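Local atomic coordinates of thiamine pyrophosphokinase (Saccharomyces cerevisiae, PDB entry 1IG0), a protein that transfers a pyrophosphate group from ATP to thiamine, making thiamine diphosphate and AMP, and is the only yeast enzyme able to make this cofactor. Residues B[186-191]-B[216-221]; B[225-230]-B[303-308]. All coordinates share one frame; numbering follows the deposited sequence.

Interaction 1. Residues B[186-191]-B[216-221]; sequences LLALGG and FKLCYM
Leu186 and Leu218, paired across two parallel strands, lie side by side and point the same way, with Leu186 CD2 3.7 Å from Leu218 CD1. Both carry CG anti to the backbone N, and the shared torsion (chi1 179° and 171°) sends both side chains out in the same direction. The same Leu186 CD2 also lies 4.0 Å from Phe216 CD2, meeting the ring obliquely. Further along this face the methyl of Ala188 rests against the Tyr220 ring, Ala188 CB to Tyr220 CD2 3.7 Å. On the reverse face Met221 CB touches two leucine methyls, Leu187 CD1 obliquely and Leu189 CD2 at 4.1 Å, the Leu189 side chain running alongside. The backbone ladder alternates: Leu186 N and Ala188 N give to Lys217 O and Cys219 O, while Leu186 O and Ala188 O receive Cys219 N and Met221 N. Past the last pair, a water accepts from Gly190 N (2.8 Å) and donates to Met221 O, bridging the strands where they part. Helix 196-212 completes a beta-alpha-beta crossover between these strands; its Leu206 packs on Leu218 and Tyr220, whose hydroxyl bonds Ser202 O. Helix 126-139 covers the same face, and strands 38-43 and 225-230 flank the pair.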
# COMPACT_ATOMS: atom_id res chain seq x y z
N LEU B 186 -17.33 -0.45 -10.63
CA LEU B 186 -16.85 -1.43 -9.67
C LEU B 186 -16.24 -0.81 -8.41
O LEU B 186 -15.24 -0.09 -8.49
CB LEU B 186 -15.83 -2.34 -10.35
CG LEU B 186 -15.14 -3.45 -9.56
CD1 LEU B 186 -16.17 -4.47 -9.08
CD2 LEU B 186 -14.09 -4.11 -10.44
N LEU B 187 -16.84 -1.09 -7.26
CA LEU B 187 -16.35 -0.58 -5.99
C LEU B 187 -15.81 -1.78 -5.21
O LEU B 187 -16.54 -2.75 -4.99
CB LEU B 187 -17.48 0.09 -5.21
CG LEU B 187 -17.08 0.84 -3.93
CD1 LEU B 187 -16.15 2.00 -4.29
CD2 LEU B 187 -18.33 1.37 -3.24
N ALA B 188 -14.55 -1.72 -4.81
CA ALA B 188 -13.94 -2.84 -4.09
C ALA B 188 -13.61 -2.56 -2.63
O ALA B 188 -13.12 -1.49 -2.27
CB ALA B 188 -12.68 -3.29 -4.82
N LEU B 189 -13.87 -3.56 -1.79
CA LEU B 189 -13.60 -3.48 -0.36
C LEU B 189 -12.56 -4.54 0.02
O LEU B 189 -12.59 -5.66 -0.50
CB LEU B 189 -14.89 -3.74 0.44
CG LEU B 189 -16.05 -2.75 0.33
CD1 LEU B 189 -17.27 -3.32 1.05
CD2 LEU B 189 -15.65 -1.41 0.92
N GLY B 190 -11.64 -4.17 0.90
CA GLY B 190 -10.63 -5.11 1.36
C GLY B 190 -9.44 -5.42 0.46
O GLY B 190 -8.75 -6.41 0.70
N GLY B 191 -9.19 -4.61 -0.55
CA GLY B 191 -8.06 -4.87 -1.43
C GLY B 191 -6.81 -4.10 -1.06
O GLY B 191 -5.75 -4.30 -1.65
N PHE B 216 -14.58 -1.26 -17.48
CA PHE B 216 -14.59 -1.29 -16.02
C PHE B 216 -14.17 0.07 -15.47
O PHE B 216 -13.32 0.74 -16.06
CB PHE B 216 -13.60 -2.33 -15.47
CG PHE B 216 -14.15 -3.72 -15.37
CD1 PHE B 216 -13.72 -4.72 -16.24
CD2 PHE B 216 -15.06 -4.05 -14.37
CE1 PHE B 216 -14.19 -6.03 -16.12
CE2 PHE B 216 -15.54 -5.36 -14.23
CZ PHE B 216 -15.10 -6.35 -15.11
N LYS B 217 -14.76 0.45 -14.35
CA LYS B 217 -14.43 1.70 -13.68
C LYS B 217 -14.22 1.29 -12.23
O LYS B 217 -15.15 1.30 -11.42
CB LYS B 217 -15.58 2.71 -13.78
CG LYS B 217 -16.04 3.00 -15.20
CD LYS B 217 -16.99 4.19 -15.21
CE LYS B 217 -18.13 4.00 -14.22
NZ LYS B 217 -18.88 5.26 -13.98
N LEU B 218 -12.99 0.91 -11.92
CA LEU B 218 -12.63 0.44 -10.59
C LEU B 218 -12.19 1.50 -9.59
O LEU B 218 -11.44 2.42 -9.92
CB LEU B 218 -11.53 -0.62 -10.71
CG LEU B 218 -10.86 -1.11 -9.42
CD1 LEU B 218 -11.86 -1.80 -8.52
CD2 LEU B 218 -9.72 -2.06 -9.78
N CYS B 219 -12.67 1.36 -8.36
CA CYS B 219 -12.31 2.27 -7.28
C CYS B 219 -12.28 1.50 -5.97
O CYS B 219 -13.18 0.72 -5.68
CB CYS B 219 -13.32 3.41 -7.17
SG CYS B 219 -12.94 4.62 -5.87
N TYR B 220 -11.23 1.73 -5.19
CA TYR B 220 -11.11 1.06 -3.90
C TYR B 220 -11.58 1.98 -2.80
O TYR B 220 -11.30 3.18 -2.82
CB TYR B 220 -9.66 0.66 -3.61
CG TYR B 220 -9.11 -0.39 -4.54
CD1 TYR B 220 -8.40 -0.03 -5.69
CD2 TYR B 220 -9.33 -1.75 -4.30
CE1 TYR B 220 -7.92 -1.00 -6.57
CE2 TYR B 220 -8.85 -2.72 -5.17
CZ TYR B 220 -8.15 -2.34 -6.30
OH TYR B 220 -7.69 -3.30 -7.17
N MET B 221 -12.31 1.42 -1.85
CA MET B 221 -12.77 2.18 -0.70
C MET B 221 -12.15 1.50 0.51
O MET B 221 -12.39 0.32 0.76
CB MET B 221 -14.29 2.15 -0.58
CG MET B 221 -14.78 2.86 0.67
SD MET B 221 -16.57 2.89 0.84
CE MET B 221 -16.98 4.30 -0.14
O HOH W 1 -11.79 -1.78 2.41

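Interaction 2. Residues B[225-230]-B[303-308]; sequences DLIFLI and DIILNV
Two antiparallel strands of the large mixed sheet meet here, 225-230 and 304-308, and the Phe228 ring sits close against Leu306 and Val308. Phe228 CG stands between its own backbone N and carbonyl carbon (chi1 55°), a crowded position that brings the ring over the partner strand. Phe228 CZ then lies 3.5 Å from Leu306 CD2, the two side chains running alongside each other, while Val308 CG2 comes to the ring edge, 3.8 Å from Phe228 CE2. Leu306 O lies over one ring face, offset toward the rim. Beyond Leu306, Ile230 CG1 crosses to Leu306 CB at 3.6 Å, extending this apolar row.

Six backbone hydrogen bonds hold the strands together, in reciprocal pairs at Leu226 with Val308, Phe228 with Leu306 and Ile230 with Ile304. The bond from Leu306 N to Phe228 O is almost straight (179° at the hydrogen). This pairing belongs to the antiparallel part of the sheet: strand 216-221 lies beyond 225-230, and strand 248-254 beyond 304-310.

The other face carries the non-hydrogen-bonded pairs Ile227 with Asn307 and Leu229 with Ile305. Its closest apolar touch is diagonal, Ile227 CG2 to Ile305 CG2 at 3.6 Å, and Leu229 CD2 reaches Asp303 CB, just before the strand, at 3.7 Å. Helix 196-212 packs here, with Tyr207 against both Leu229 and Ile305. Asp303 itself turns its carboxylate to Lys231 NZ in a salt bridge and to Lys232 N.

At the far end Asp225 OD1 and Asn307 OD1 are 3.0 Å apart, two acceptors with no bond between them and their planes 75° apart. The carboxylate is held instead through OD2 by the backbone N of Phe196 of the second subunit, and Asp197 of that subunit packs on Asn307, placing this end of the pairing at the dimer interface.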
# COMPACT_ATOMS: atom_id res chain seq x y z
N ASP B 225 -9.31 5.91 2.48
CA ASP B 225 -9.21 6.44 1.13
C ASP B 225 -10.12 5.86 0.07
O ASP B 225 -10.76 4.81 0.24
CB ASP B 225 -7.78 6.25 0.60
CG ASP B 225 -6.73 6.89 1.48
OD1 ASP B 225 -6.52 8.11 1.37
OD2 ASP B 225 -6.12 6.16 2.30
N LEU B 226 -10.16 6.59 -1.04
CA LEU B 226 -10.85 6.20 -2.25
C LEU B 226 -9.62 6.17 -3.15
O LEU B 226 -8.89 7.15 -3.24
CB LEU B 226 -11.83 7.28 -2.72
CG LEU B 226 -13.20 7.34 -2.05
CD1 LEU B 226 -14.01 8.47 -2.66
CD2 LEU B 226 -13.92 6.01 -2.23
N ILE B 227 -9.37 5.04 -3.79
CA ILE B 227 -8.21 4.91 -4.65
C ILE B 227 -8.67 4.53 -6.04
O ILE B 227 -9.37 3.53 -6.21
CB ILE B 227 -7.25 3.84 -4.10
CG1 ILE B 227 -6.92 4.15 -2.63
CG2 ILE B 227 -5.97 3.79 -4.93
CD1 ILE B 227 -6.17 3.04 -1.92
N PHE B 228 -8.28 5.33 -7.02
CA PHE B 228 -8.69 5.08 -8.40
C PHE B 228 -7.68 5.62 -9.41
O PHE B 228 -6.73 6.31 -9.04
CB PHE B 228 -10.07 5.70 -8.64
CG PHE B 228 -10.14 7.16 -8.31
CD1 PHE B 228 -10.04 8.11 -9.32
CD2 PHE B 228 -10.29 7.59 -7.00
CE1 PHE B 228 -10.08 9.48 -9.02
CE2 PHE B 228 -10.34 8.94 -6.68
CZ PHE B 228 -10.23 9.89 -7.70
N LEU B 229 -7.90 5.31 -10.68
CA LEU B 229 -6.99 5.75 -11.72
C LEU B 229 -7.43 7.02 -12.42
O LEU B 229 -8.62 7.23 -12.69
CB LEU B 229 -6.80 4.63 -12.75
CG LEU B 229 -5.73 4.86 -13.83
CD1 LEU B 229 -5.14 3.52 -14.25
CD2 LEU B 229 -6.34 5.58 -15.02
N ILE B 230 -6.45 7.88 -12.69
CA ILE B 230 -6.67 9.14 -13.38
C ILE B 230 -6.07 9.02 -14.78
O ILE B 230 -4.87 8.82 -14.93
CB ILE B 230 -5.98 10.31 -12.63
CG1 ILE B 230 -6.74 10.62 -11.34
CG2 ILE B 230 -5.89 11.54 -13.53
CD1 ILE B 230 -8.17 11.06 -11.56
N ASP B 303 -1.20 7.64 -17.35
CA ASP B 303 -2.18 7.43 -16.29
C ASP B 303 -1.46 7.35 -14.94
O ASP B 303 -0.33 6.87 -14.86
CB ASP B 303 -2.95 6.11 -16.49
CG ASP B 303 -3.73 6.08 -17.79
OD1 ASP B 303 -4.03 7.16 -18.34
OD2 ASP B 303 -4.05 4.96 -18.25
N ILE B 304 -2.12 7.84 -13.90
CA ILE B 304 -1.55 7.79 -12.56
C ILE B 304 -2.65 7.39 -11.58
O ILE B 304 -3.83 7.43 -11.91
CB ILE B 304 -0.98 9.16 -12.11
CG1 ILE B 304 -2.12 10.17 -11.93
CG2 ILE B 304 0.04 9.66 -13.12
CD1 ILE B 304 -1.73 11.37 -11.08
N ILE B 305 -2.24 7.00 -10.38
CA ILE B 305 -3.19 6.61 -9.35
C ILE B 305 -3.41 7.79 -8.42
O ILE B 305 -2.46 8.49 -8.06
CB ILE B 305 -2.67 5.43 -8.51
CG1 ILE B 305 -2.32 4.25 -9.43
CG2 ILE B 305 -3.73 5.01 -7.49
CD1 ILE B 305 -3.48 3.74 -10.27
N LEU B 306 -4.66 8.03 -8.05
CA LEU B 306 -5.00 9.12 -7.15
C LEU B 306 -5.69 8.55 -5.93
O LEU B 306 -6.54 7.66 -6.04
CB LEU B 306 -5.93 10.11 -7.85
CG LEU B 306 -6.33 11.35 -7.05
CD1 LEU B 306 -5.15 12.30 -6.95
CD2 LEU B 306 -7.50 12.04 -7.73
N ASN B 307 -5.31 9.04 -4.76
CA ASN B 307 -5.95 8.59 -3.54
C ASN B 307 -6.58 9.84 -2.95
O ASN B 307 -5.95 10.90 -2.90
CB ASN B 307 -4.94 7.98 -2.57
CG ASN B 307 -4.21 9.02 -1.74
OD1 ASN B 307 -4.61 9.33 -0.62
ND2 ASN B 307 -3.13 9.56 -2.29
N VAL B 308 -7.84 9.73 -2.55
CA VAL B 308 -8.55 10.85 -1.97
C VAL B 308 -8.99 10.45 -0.58
O VAL B 308 -9.81 9.54 -0.41
CB VAL B 308 -9.78 11.25 -2.80
CG1 VAL B 308 -10.55 12.37 -2.11
CG2 VAL B 308 -9.35 11.68 -4.19

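Overall arrangement
Following the chain from the N terminus, strand 184-189 leads through helix 196-212 into strand 216-221, and interaction 1 closes that crossover across 24 intervening residues. The chain then turns directly into strand 225-230, where interaction 2 opens; it closes only after 72 residues, mostly strands and loops, when strand 304-310 returns. The two contacts are therefore in series, neither nested nor crossed. They are joined through neighbouring strands 216-221 and 225-230, where Tyr220 N probably bonds Ile227 O at 2.8 Å. Together they order four adjacent strands, carrying the sheet from its parallel run into its antiparallel part, with helix 196-212 packed against both contacts.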